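Local coordinates for protein chlorella virus DNA ligase-adenylate (Chlorella virus, PDB 1FVI) that probably seals nicks in duplex DNA as an ATP-dependent DNA ligase, and is captured here as the covalent enzyme-adenylate intermediate, at residues 76-79 with 80-84; 46-49 with 50-53; 33-36 with 37-41; 57-60 with 61-65. The protein carries 1 engineered substitution. One frame throughout, in Å; residues are numbered along the deposited sequence.

Contact 1: residues 76-79 with 80-84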
ATOM      1  N   ASP A  76       3.227  10.301  11.906  1.00 31.25           N
ATOM      2  CA  ASP A  76       4.621  10.703  11.811  1.00 40.04           C
ATOM      3  C   ASP A  76       4.865  11.217  10.406  1.00 36.55           C
ATOM      4  O   ASP A  76       5.383  12.317  10.214  1.00 30.60           O
ATOM      5  CB  ASP A  76       5.536   9.522  12.121  1.00 44.73           C
ATOM      6  CG  ASP A  76       5.510   9.134  13.594  1.00 54.57           C
ATOM      7  OD1 ASP A  76       5.352  10.038  14.457  1.00 39.79           O
ATOM      8  OD2 ASP A  76       5.658   7.921  13.880  1.00 53.93           O
ATOM      9  N   THR A  77       4.452  10.410   9.431  1.00 39.10           N
ATOM     10  CA  THR A  77       4.570  10.749   8.019  1.00 32.68           C
ATOM     11  C   THR A  77       3.907  12.109   7.775  1.00 31.46           C
ATOM     12  O   THR A  77       4.499  12.991   7.171  1.00 25.70           O
ATOM     13  CB  THR A  77       3.867   9.679   7.140  1.00 36.00           C
ATOM     14  OG1 THR A  77       4.578   8.438   7.219  1.00 27.02           O
ATOM     15  CG2 THR A  77       3.791  10.131   5.680  1.00 30.54           C
ATOM     16  N   THR A  78       2.690  12.275   8.289  1.00 30.28           N
ATOM     17  CA  THR A  78       1.935  13.512   8.128  1.00 28.57           C
ATOM     18  C   THR A  78       2.678  14.764   8.583  1.00 30.05           C
ATOM     19  O   THR A  78       2.666  15.774   7.892  1.00 33.60           O
ATOM     20  CB  THR A  78       0.595  13.444   8.875  1.00 21.57           C
ATOM     21  OG1 THR A  78      -0.186  12.360   8.359  1.00 24.49           O
ATOM     22  CG2 THR A  78      -0.168  14.747   8.709  1.00 27.50           C
ATOM     23  N   SER A  79       3.328  14.686   9.740  1.00 32.17           N
ATOM     24  CA  SER A  79       4.057  15.819  10.288  1.00 25.20           C
ATOM     25  C   SER A  79       5.378  16.065   9.581  1.00 30.36           C
ATOM     26  O   SER A  79       5.846  17.197   9.522  1.00 44.35           O
ATOM     27  CB  SER A  79       4.291  15.633  11.786  1.00 34.19           C
ATOM     28  OG  SER A  79       4.844  14.356  12.052  1.00 49.86           O
ATOM     29  N   ALA A  80       5.997  15.016   9.056  1.00 31.67           N
ATOM     30  CA  ALA A  80       7.262  15.188   8.344  1.00 35.30           C
ATOM     31  C   ALA A  80       7.022  15.879   6.990  1.00 33.26           C
ATOM     32  O   ALA A  80       7.732  16.810   6.619  1.00 34.51           O
ATOM     33  CB  ALA A  80       7.938  13.836   8.142  1.00 37.36           C
ATOM     34  N   VAL A  81       5.987  15.434   6.284  1.00 32.53           N
ATOM     35  CA  VAL A  81       5.619  15.975   4.974  1.00 38.78           C
ATOM     36  C   VAL A  81       4.920  17.332   5.071  1.00 35.22           C
ATOM     37  O   VAL A  81       5.235  18.274   4.336  1.00 34.82           O
ATOM     38  CB  VAL A  81       4.622  15.030   4.226  1.00 31.60           C
ATOM     39  CG1 VAL A  81       4.298  15.586   2.842  1.00 26.96           C
ATOM     40  CG2 VAL A  81       5.180  13.620   4.119  1.00 26.36           C
ATOM     41  N   MET A  82       3.974  17.415   5.995  1.00 28.96           N
ATOM     42  CA  MET A  82       3.168  18.608   6.150  1.00 32.69           C
ATOM     43  C   MET A  82       3.695  19.727   7.020  1.00 30.54           C
ATOM     44  O   MET A  82       3.061  20.777   7.123  1.00 39.97           O
ATOM     45  CB  MET A  82       1.737  18.215   6.549  1.00 48.58           C
ATOM     46  CG  MET A  82       1.076  17.238   5.557  1.00 39.66           C
ATOM     47  SD  MET A  82       1.271  17.802   3.831  1.00 52.32           S
ATOM     48  CE  MET A  82      -0.061  19.084   3.735  1.00 42.75           C
ATOM     49  N   THR A  83       4.840  19.521   7.654  1.00 29.14           N
ATOM     50  CA  THR A  83       5.410  20.587   8.468  1.00 41.16           C
ATOM     51  C   THR A  83       6.492  21.250   7.628  1.00 45.76           C
ATOM     52  O   THR A  83       7.287  20.567   6.980  1.00 48.34           O
ATOM     53  CB  THR A  83       5.987  20.068   9.805  1.00 37.94           C
ATOM     54  OG1 THR A  83       4.935  19.458  10.565  1.00 39.92           O
ATOM     55  CG2 THR A  83       6.584  21.220  10.623  1.00 42.50           C
ATOM     56  N   GLY A  84       6.496  22.582   7.633  1.00 44.46           N
ATOM     57  CA  GLY A  84       7.449  23.348   6.851  1.00 48.92           C
ATOM     58  C   GLY A  84       8.905  23.284   7.259  1.00 51.27           C
ATOM     59  O   GLY A  84       9.498  24.317   7.566  1.00 57.16           O
TER
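Thr77 and Val81 lie side by side, one turn apart, in the alpha-helix 74-82 of the ligase domain, and theirs is the packed face of the contact. Their methyls meet at 4.1 Å, Thr77 CG2 on Val81 CG2. With Val81 CG1 anti to the backbone N (chi1 -178°), CG2 is left beside that N, where it touches the threonine methyl and lies 3.2 Å from Thr77 O. The backbone bond from Val81 N to Thr77 O is nearly straight, 169° at the hydrogen. Ile30 of strand 30-34 closes this face by touching both residues, and the Thr77 hydroxyl is bound to Ile69 N, so the buried polar group has a partner.

The other side, with Asp76, Ser79 and Thr83, is exposed to solvent. Asp76 approaches Ala80 through its backbone alone, with Ala80 N bonded to Asp76 O at 3.0 Å, while its carboxylate turns back to Thr73. The weak bond from Thr83 N to Ser79 O is doubtful, because the place of that oxygen is unsure. Between the two sides, at the margin of the face that Ile30 covers, Met82 N bonds to Thr78 O, and Met82 CG lies 4.2 Å from Thr78 CG2.

Contact 2: residues 46-49 with 50-53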
ATOM      1  N   ILE A  46       4.054  21.260  -1.009  1.00 29.61           N
ATOM      2  CA  ILE A  46       4.450  20.399   0.114  1.00 31.87           C
ATOM      3  C   ILE A  46       5.264  21.266   1.084  1.00 31.70           C
ATOM      4  O   ILE A  46       6.245  21.899   0.688  1.00 31.41           O
ATOM      5  CB  ILE A  46       5.325  19.212  -0.391  1.00 22.11           C
ATOM      6  CG1 ILE A  46       4.507  18.293  -1.302  1.00 36.07           C
ATOM      7  CG2 ILE A  46       5.917  18.438   0.747  1.00 22.90           C
ATOM      8  CD1 ILE A  46       3.226  17.774  -0.696  1.00 27.79           C
ATOM      9  N   ARG A  47       4.840  21.288   2.347  1.00 30.14           N
ATOM     10  CA  ARG A  47       5.467  22.091   3.386  1.00 28.92           C
ATOM     11  C   ARG A  47       6.925  21.769   3.664  1.00 33.78           C
ATOM     12  O   ARG A  47       7.719  22.665   3.984  1.00 37.47           O
ATOM     13  CB  ARG A  47       4.652  21.990   4.672  1.00 31.93           C
ATOM     14  CG  ARG A  47       3.249  22.571   4.567  1.00 47.84           C
ATOM     15  CD  ARG A  47       3.106  23.868   5.350  1.00 53.53           C
ATOM     16  NE  ARG A  47       4.012  24.899   4.862  1.00 61.16           N
ATOM     17  CZ  ARG A  47       4.666  25.747   5.646  1.00 65.19           C
ATOM     18  NH1 ARG A  47       4.516  25.694   6.961  1.00 74.08           N
ATOM     19  NH2 ARG A  47       5.492  26.637   5.112  1.00 80.48           N
ATOM     20  N   ASN A  48       7.267  20.484   3.588  1.00 30.39           N
ATOM     21  CA  ASN A  48       8.639  20.045   3.816  1.00 33.33           C
ATOM     22  C   ASN A  48       9.482  20.363   2.574  1.00 34.86           C
ATOM     23  O   ASN A  48       9.482  19.602   1.601  1.00 31.83           O
ATOM     24  CB  ASN A  48       8.670  18.545   4.124  1.00 25.39           C
ATOM     25  CG  ASN A  48      10.043  18.068   4.530  1.00 34.09           C
ATOM     26  OD1 ASN A  48      11.044  18.683   4.189  1.00 33.02           O
ATOM     27  ND2 ASN A  48      10.099  16.960   5.255  1.00 37.55           N
ATOM     28  N   SER A  49      10.246  21.454   2.647  1.00 31.86           N
ATOM     29  CA  SER A  49      11.074  21.925   1.532  1.00 37.63           C
ATOM     30  C   SER A  49      12.114  20.981   0.965  1.00 30.63           C
ATOM     31  O   SER A  49      12.375  21.008  -0.230  1.00 29.50           O
ATOM     32  CB  SER A  49      11.732  23.255   1.885  1.00 49.90           C
ATOM     33  OG  SER A  49      10.748  24.266   2.011  1.00 61.62           O
ATOM     34  N   VAL A  50      12.731  20.180   1.824  1.00 33.28           N
ATOM     35  CA  VAL A  50      13.744  19.219   1.396  1.00 27.45           C
ATOM     36  C   VAL A  50      13.064  18.129   0.563  1.00 36.20           C
ATOM     37  O   VAL A  50      13.576  17.736  -0.486  1.00 33.07           O
ATOM     38  CB  VAL A  50      14.436  18.552   2.611  1.00 27.44           C
ATOM     39  CG1 VAL A  50      15.605  17.682   2.155  1.00 31.55           C
ATOM     40  CG2 VAL A  50      14.886  19.608   3.610  1.00 33.42           C
ATOM     41  N   MET A  51      11.912  17.647   1.040  1.00 33.37           N
ATOM     42  CA  MET A  51      11.153  16.610   0.334  1.00 35.75           C
ATOM     43  C   MET A  51      10.723  17.164  -1.005  1.00 24.39           C
ATOM     44  O   MET A  51      10.869  16.521  -2.044  1.00 28.08           O
ATOM     45  CB  MET A  51       9.888  16.224   1.108  1.00 24.84           C
ATOM     46  CG  MET A  51      10.114  15.468   2.391  1.00 39.66           C
ATOM     47  SD  MET A  51       8.542  14.824   3.018  1.00 38.92           S
ATOM     48  CE  MET A  51       9.109  13.500   4.080  1.00 37.82           C
ATOM     49  N   ASN A  52      10.182  18.374  -0.949  1.00 21.59           N
ATOM     50  CA  ASN A  52       9.700  19.067  -2.129  1.00 21.58           C
ATOM     51  C   ASN A  52      10.813  19.162  -3.173  1.00 29.81           C
ATOM     52  O   ASN A  52      10.683  18.620  -4.272  1.00 26.80           O
ATOM     53  CB  ASN A  52       9.179  20.451  -1.733  1.00 16.80           C
ATOM     54  CG  ASN A  52       8.278  21.068  -2.802  1.00 20.50           C
ATOM     55  OD1 ASN A  52       8.373  20.722  -3.980  1.00 27.96           O
ATOM     56  ND2 ASN A  52       7.384  21.960  -2.385  1.00 27.86           N
ATOM     57  N   ARG A  53      11.949  19.735  -2.780  1.00 29.99           N
ATOM     58  CA  ARG A  53      13.079  19.892  -3.685  1.00 31.20           C
ATOM     59  C   ARG A  53      13.589  18.566  -4.232  1.00 28.76           C
ATOM     60  O   ARG A  53      13.709  18.410  -5.442  1.00 31.36           O
ATOM     61  CB  ARG A  53      14.198  20.675  -2.996  1.00 41.45           C
ATOM     62  CG  ARG A  53      15.515  20.768  -3.768  1.00 52.04           C
ATOM     63  CD  ARG A  53      16.515  19.697  -3.314  1.00 64.86           C
ATOM     64  NE  ARG A  53      16.798  19.773  -1.883  1.00 73.09           N
ATOM     65  CZ  ARG A  53      17.755  19.084  -1.269  1.00 72.47           C
ATOM     66  NH1 ARG A  53      18.535  18.257  -1.955  1.00 65.24           N
ATOM     67  NH2 ARG A  53      17.926  19.219   0.039  1.00 73.32           N
TER
HETATM   68  O   HOH W   1       7.459  24.010   0.269  1.00 52.97           O
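Asn48 and Met51 meet where the chain enters helix 49-58, Asn48 being the N-cap. Its OD1 faces two backbone amides of the first turn, Met51 N at 3.4 Å and Val50 N at 3.3 Å; both bonds are weak, the first nearly straight (170°) and the second bent. With CG anti to the backbone N (chi1 -173°), the amide folds back beside the helix start, and its ND2 is used by Ala80 O. The Met51 chain crosses this amide at about a right angle, its CG 3.2 Å from Asn48 ND2.

The backbone carbonyl of Asn48 takes the first regular helical bond, from Asn52 N at 2.9 Å, and Ser49 O takes the next, from Arg53 N. The side chain of Asn52 serves the incoming loop: its ND2 donates to Ile46 O at 3.3 Å, in the carbonyl plane and on a lone pair, although that oxygen lies 23° out of the Asn52 amide plane. A water also donates to Ile46 O, and Asn52 OD1 accepts from Met38 N, so both ends of this buried amide are engaged. The loop and first helical turn are thereby tied to strand 38-39 through Met38, while Ile46 and Met51 pack on Val81 of helix 74-82.

Contact 3: residues 33-36 with 37-41. With SO4 (sulfate ion), chain B.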
ATOM      1  N   VAL A  33       1.532  15.329  -6.105  1.00 23.63           N
ATOM      2  CA  VAL A  33       1.669  15.409  -7.535  1.00 21.87           C
ATOM      3  C   VAL A  33       2.774  16.392  -7.886  1.00 18.20           C
ATOM      4  O   VAL A  33       2.932  17.435  -7.252  1.00 17.36           O
ATOM      5  CB  VAL A  33       0.365  15.876  -8.190  1.00 26.17           C
ATOM      6  CG1 VAL A  33       0.560  16.038  -9.700  1.00 31.48           C
ATOM      7  CG2 VAL A  33      -0.761  14.894  -7.898  1.00 17.31           C
ATOM      8  N   LYS A  34       3.550  16.022  -8.893  1.00 27.96           N
ATOM      9  CA  LYS A  34       4.635  16.853  -9.404  1.00 31.05           C
ATOM     10  C   LYS A  34       4.110  17.779 -10.496  1.00 27.94           C
ATOM     11  O   LYS A  34       3.775  17.349 -11.603  1.00 29.95           O
ATOM     12  CB  LYS A  34       5.759  15.975  -9.965  1.00 35.31           C
ATOM     13  CG  LYS A  34       6.776  16.705 -10.805  1.00 37.20           C
ATOM     14  CD  LYS A  34       7.391  17.851 -10.062  1.00 33.83           C
ATOM     15  CE  LYS A  34       8.275  18.654 -11.000  1.00 48.09           C
ATOM     16  NZ  LYS A  34       9.359  17.837 -11.625  1.00 45.12           N
ATOM     17  N   GLN A  35       3.990  19.046 -10.142  1.00 31.00           N
ATOM     18  CA  GLN A  35       3.546  20.064 -11.072  1.00 37.50           C
ATOM     19  C   GLN A  35       4.330  21.328 -10.729  1.00 31.56           C
ATOM     20  O   GLN A  35       3.918  22.106  -9.857  1.00 23.26           O
ATOM     21  CB  GLN A  35       2.042  20.290 -10.953  1.00 43.27           C
ATOM     22  CG  GLN A  35       1.483  21.144 -12.069  1.00 46.37           C
ATOM     23  CD  GLN A  35       0.120  20.687 -12.500  1.00 29.19           C
ATOM     24  OE1 GLN A  35      -0.888  21.147 -11.982  1.00 39.97           O
ATOM     25  NE2 GLN A  35       0.081  19.769 -13.449  1.00 22.44           N
ATOM     26  N   THR A  36       5.501  21.451 -11.373  1.00 31.25           N
ATOM     27  CA  THR A  36       6.463  22.544 -11.211  1.00 24.95           C
ATOM     28  C   THR A  36       7.262  22.243  -9.938  1.00 28.83           C
ATOM     29  O   THR A  36       8.487  22.330  -9.918  1.00 39.76           O
ATOM     30  CB  THR A  36       5.769  23.932 -11.144  1.00 37.94           C
ATOM     31  OG1 THR A  36       4.756  24.012 -12.158  1.00 36.08           O
ATOM     32  CG2 THR A  36       6.785  25.060 -11.377  1.00 32.82           C
ATOM     33  N   GLN A  37       6.537  21.880  -8.882  1.00 32.16           N
ATOM     34  CA  GLN A  37       7.090  21.483  -7.591  1.00 25.54           C
ATOM     35  C   GLN A  37       6.111  20.451  -6.999  1.00 31.70           C
ATOM     36  O   GLN A  37       5.061  20.191  -7.591  1.00 25.12           O
ATOM     37  CB  GLN A  37       7.211  22.675  -6.653  1.00 20.07           C
ATOM     38  CG  GLN A  37       5.897  23.337  -6.297  1.00 30.27           C
ATOM     39  CD  GLN A  37       6.071  24.489  -5.324  1.00 42.24           C
ATOM     40  OE1 GLN A  37       5.262  25.418  -5.302  1.00 38.26           O
ATOM     41  NE2 GLN A  37       7.118  24.424  -4.496  1.00 39.05           N
ATOM     42  N   MET A  38       6.450  19.851  -5.858  1.00 32.28           N
ATOM     43  CA  MET A  38       5.550  18.874  -5.242  1.00 32.10           C
ATOM     44  C   MET A  38       4.364  19.547  -4.558  1.00 30.32           C
ATOM     45  O   MET A  38       4.527  20.457  -3.739  1.00 27.65           O
ATOM     46  CB  MET A  38       6.280  17.956  -4.265  1.00 25.29           C
ATOM     47  CG  MET A  38       7.368  17.121  -4.910  1.00 29.69           C
ATOM     48  SD  MET A  38       6.941  16.322  -6.494  1.00 25.77           S
ATOM     49  CE  MET A  38       5.945  14.934  -5.989  1.00 20.92           C
ATOM     50  N   LEU A  39       3.171  19.121  -4.968  1.00 25.67           N
ATOM     51  CA  LEU A  39       1.906  19.640  -4.461  1.00 27.80           C
ATOM     52  C   LEU A  39       1.159  18.544  -3.686  1.00 30.76           C
ATOM     53  O   LEU A  39       1.360  17.345  -3.920  1.00 24.14           O
ATOM     54  CB  LEU A  39       1.034  20.097  -5.646  1.00 33.75           C
ATOM     55  CG  LEU A  39       1.216  21.449  -6.364  1.00 35.74           C
ATOM     56  CD1 LEU A  39       2.632  21.955  -6.334  1.00 28.89           C
ATOM     57  CD2 LEU A  39       0.719  21.329  -7.794  1.00 26.71           C
ATOM     58  N   SER A  40       0.321  18.958  -2.744  1.00 32.32           N
ATOM     59  CA  SER A  40      -0.484  18.009  -1.975  1.00 35.50           C
ATOM     60  C   SER A  40      -1.835  17.867  -2.709  1.00 33.50           C
ATOM     61  O   SER A  40      -1.983  18.366  -3.840  1.00 24.14           O
ATOM     62  CB  SER A  40      -0.682  18.511  -0.543  1.00 18.99           C
ATOM     63  OG  SER A  40      -1.486  19.667  -0.529  1.00 25.01           O
ATOM     64  N   ARG A  41      -2.808  17.197  -2.085  1.00 30.64           N
ATOM     65  CA  ARG A  41      -4.117  17.010  -2.713  1.00 28.80           C
ATOM     66  C   ARG A  41      -4.897  18.301  -2.906  1.00 27.25           C
ATOM     67  O   ARG A  41      -5.730  18.388  -3.802  1.00 29.53           O
ATOM     68  CB  ARG A  41      -4.969  15.984  -1.964  1.00 26.16           C
ATOM     69  CG  ARG A  41      -5.410  16.365  -0.582  1.00 40.43           C
ATOM     70  CD  ARG A  41      -6.216  15.213   0.023  1.00 49.88           C
ATOM     71  NE  ARG A  41      -7.596  15.164  -0.466  1.00 54.83           N
ATOM     72  CZ  ARG A  41      -8.247  14.049  -0.781  1.00 31.44           C
ATOM     73  NH1 ARG A  41      -7.643  12.877  -0.682  1.00 29.03           N
ATOM     74  NH2 ARG A  41      -9.531  14.103  -1.113  1.00 24.62           N
TER
HETATM   75  S   SO4 B 510     -10.511  10.180  -0.021  1.00 19.60           S
HETATM   76  O1  SO4 B 510     -11.026  11.510  -0.327  1.00 28.34           O
HETATM   77  O2  SO4 B 510     -10.936   9.193  -1.071  1.00 22.88           O
HETATM   78  O3  SO4 B 510     -10.987   9.665   1.363  1.00 23.39           O
HETATM   79  O4  SO4 B 510      -8.988  10.230   0.075  1.00 21.50           O
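Val33 and Leu39 face each other as an antiparallel hydrogen-bonded pair, with Leu39 N to Val33 O at 2.8 Å and Val33 N to Leu39 O at 3.0 Å. Lys34 and Met38 form the non-hydrogen-bonded pair next to it, and beyond them Gln35 N donates to Gln37 O. The return bond, from Gln37 N to Gln35 O, spans a single residue, Thr36; its donor stands above the carbonyl plane, 50° out of it. Thr36, with positive phi (80°) and negative psi (-46°), is the middle residue of a classic gamma turn.

These bonds make a tight beta hairpin of strands 30-34 and 38-39, at the edge of a five-stranded sheet in the ligase domain. On one face Met38, bent at chi2 and chi3, brings its sulfur over Lys34, SD to CB 3.7 Å; the two chains cross at about a right angle. The lysine runs on to bond Leu59 O and Thr56 O through NZ. Across the turn Leu39 CD2 touches Gln35 CB at 3.6 Å. Further along, Arg41 touches the AMP and grips a sulfate, probably from the crystallisation liquor, with both terminal nitrogens: NH1 to O4 and NH2 to O1, each 3.1 Å. Lys185 NZ binds the same ion.

Contact 4: residues 57-60 with 61-65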
ATOM      1  N   GLU A  57      13.317  17.327  -8.184  1.00 25.11           N
ATOM      2  CA  GLU A  57      14.533  17.069  -8.956  1.00 32.76           C
ATOM      3  C   GLU A  57      14.477  15.658  -9.560  1.00 41.07           C
ATOM      4  O   GLU A  57      14.879  15.446 -10.713  1.00 39.41           O
ATOM      5  CB  GLU A  57      15.790  17.198  -8.069  1.00 29.07           C
ATOM      6  CG  GLU A  57      16.135  18.634  -7.658  1.00 48.87           C
ATOM      7  CD  GLU A  57      17.224  18.740  -6.571  1.00 64.10           C
ATOM      8  OE1 GLU A  57      17.809  17.707  -6.159  1.00 67.15           O
ATOM      9  OE2 GLU A  57      17.491  19.879  -6.119  1.00 54.06           O
ATOM     10  N   LEU A  58      13.928  14.715  -8.790  1.00 39.19           N
ATOM     11  CA  LEU A  58      13.822  13.316  -9.200  1.00 25.16           C
ATOM     12  C   LEU A  58      12.688  12.966 -10.157  1.00 20.00           C
ATOM     13  O   LEU A  58      12.885  12.239 -11.129  1.00 23.52           O
ATOM     14  CB  LEU A  58      13.696  12.424  -7.956  1.00 33.75           C
ATOM     15  CG  LEU A  58      14.856  11.550  -7.467  1.00 24.43           C
ATOM     16  CD1 LEU A  58      16.185  12.240  -7.605  1.00 33.54           C
ATOM     17  CD2 LEU A  58      14.603  11.197  -6.031  1.00 34.17           C
ATOM     18  N   LEU A  59      11.505  13.491  -9.898  1.00 19.49           N
ATOM     19  CA  LEU A  59      10.353  13.136 -10.710  1.00 26.22           C
ATOM     20  C   LEU A  59      10.063  14.001 -11.919  1.00 29.48           C
ATOM     21  O   LEU A  59      10.305  15.213 -11.898  1.00 26.27           O
ATOM     22  CB  LEU A  59       9.100  13.100  -9.831  1.00 26.72           C
ATOM     23  CG  LEU A  59       9.028  12.142  -8.637  1.00 27.17           C
ATOM     24  CD1 LEU A  59       7.828  12.534  -7.781  1.00 20.24           C
ATOM     25  CD2 LEU A  59       8.912  10.696  -9.122  1.00 28.84           C
ATOM     26  N   PRO A  60       9.554  13.378 -13.004  1.00 27.40           N
ATOM     27  CA  PRO A  60       9.221  14.127 -14.213  1.00 27.65           C
ATOM     28  C   PRO A  60       7.905  14.836 -13.965  1.00 24.92           C
ATOM     29  O   PRO A  60       7.100  14.403 -13.133  1.00 24.83           O
ATOM     30  CB  PRO A  60       9.074  13.030 -15.267  1.00 22.06           C
ATOM     31  CG  PRO A  60       8.576  11.883 -14.469  1.00 21.16           C
ATOM     32  CD  PRO A  60       9.470  11.930 -13.265  1.00 19.82           C
ATOM     33  N   GLU A  61       7.723  15.962 -14.641  1.00 24.83           N
ATOM     34  CA  GLU A  61       6.509  16.758 -14.534  1.00 26.99           C
ATOM     35  C   GLU A  61       5.287  15.862 -14.837  1.00 22.91           C
ATOM     36  O   GLU A  61       5.305  15.079 -15.788  1.00 23.79           O
ATOM     37  CB  GLU A  61       6.614  17.917 -15.540  1.00 20.09           C
ATOM     38  CG  GLU A  61       5.362  18.758 -15.689  1.00 24.81           C
ATOM     39  CD  GLU A  61       5.098  19.680 -14.515  1.00 26.69           C
ATOM     40  OE1 GLU A  61       5.956  19.780 -13.608  1.00 27.85           O
ATOM     41  OE2 GLU A  61       4.022  20.320 -14.518  1.00 35.01           O
ATOM     42  N   GLY A  62       4.247  15.949 -14.011  1.00 23.06           N
ATOM     43  CA  GLY A  62       3.067  15.126 -14.237  1.00 23.63           C
ATOM     44  C   GLY A  62       3.001  13.847 -13.406  1.00 27.82           C
ATOM     45  O   GLY A  62       2.075  13.036 -13.551  1.00 19.31           O
ATOM     46  N   SER A  63       3.984  13.665 -12.530  1.00 26.00           N
ATOM     47  CA  SER A  63       4.015  12.503 -11.650  1.00 28.80           C
ATOM     48  C   SER A  63       2.947  12.565 -10.561  1.00 24.96           C
ATOM     49  O   SER A  63       2.688  13.630  -9.988  1.00 20.77           O
ATOM     50  CB  SER A  63       5.375  12.375 -10.984  1.00 28.90           C
ATOM     51  OG  SER A  63       6.312  11.915 -11.920  1.00 32.11           O
ATOM     52  N   ASP A  64       2.340  11.411 -10.286  1.00 19.90           N
ATOM     53  CA  ASP A  64       1.323  11.295  -9.253  1.00 20.89           C
ATOM     54  C   ASP A  64       1.689  10.124  -8.323  1.00 24.58           C
ATOM     55  O   ASP A  64       2.176   9.079  -8.785  1.00 18.62           O
ATOM     56  CB  ASP A  64      -0.055  11.096  -9.876  1.00 16.32           C
ATOM     57  CG  ASP A  64      -1.171  11.331  -8.887  1.00 29.97           C
ATOM     58  OD1 ASP A  64      -0.878  11.694  -7.716  1.00 19.55           O
ATOM     59  OD2 ASP A  64      -2.344  11.158  -9.294  1.00 23.95           O
ATOM     60  N   GLY A  65       1.478  10.312  -7.019  1.00 23.78           N
ATOM     61  CA  GLY A  65       1.838   9.270  -6.070  1.00 19.09           C
ATOM     62  C   GLY A  65       1.625   9.582  -4.602  1.00 16.66           C
ATOM     63  O   GLY A  65       0.891  10.507  -4.237  1.00 20.91           O
TER
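Pro60 and Ser63 carry this contact, and a single oxygen joins them. Pro60 O accepts twice from Ser63: from OG at 2.9 Å and from the backbone N at 3.3 Å. Both donors are modestly tilted from the carbonyl plane, the hydroxyl by 18°. The serine torsion explains the first bond, because OG set opposite the carbonyl carbon (chi1 -74°) swings alongside its own N and reaches the same acceptor. From there OG also lies against the proline ring, 3.4 Å from Pro60 CG. Leu59 CB approaches the hydroxyl as well, 3.7 Å from Ser63 OG. Trp96 of strand 92-99 touches both Pro60 and Ser63.

Glu61, the exposed residue that follows the proline, sends its carboxylate to the adjacent hairpin, where OE1 accepts from Thr36 N. Gly62 follows with phi 98°, an angle at which a beta carbon would jam against the carbonyl oxygen of Glu61. These are the features of a type II beta turn from Pro60 to Ser63, with glycine at its third position and a side-chain bond doubling the closing one, and it turns the chain from the end of helix 49-58 into strand 63-68.

In the fold
The four contacts follow one another closely in the ligase domain. Contacts 3 and 4 have centres about 8 Å apart and share a sheet: Lys34 N meets Ser63 O and Lys34 O meets Gly62 N, both at 2.8 Å. Contact 2 stands about 10 Å, centre to centre, from both contact 3 and contact 1, linking the hairpin to helix 74-82; Ile46 N lies 2.9 Å from Met38 O, and Asn48 N 3.1 Å from Val81 O. Contacts 1 and 4 are farthest apart, about 19 Å between centres. Arg41 in contact 3 belongs to the AMP pocket, whereas the side chains of Thr77, Ile46 and Ser63 remain about 11, 13 and 13 Å from the nucleotide.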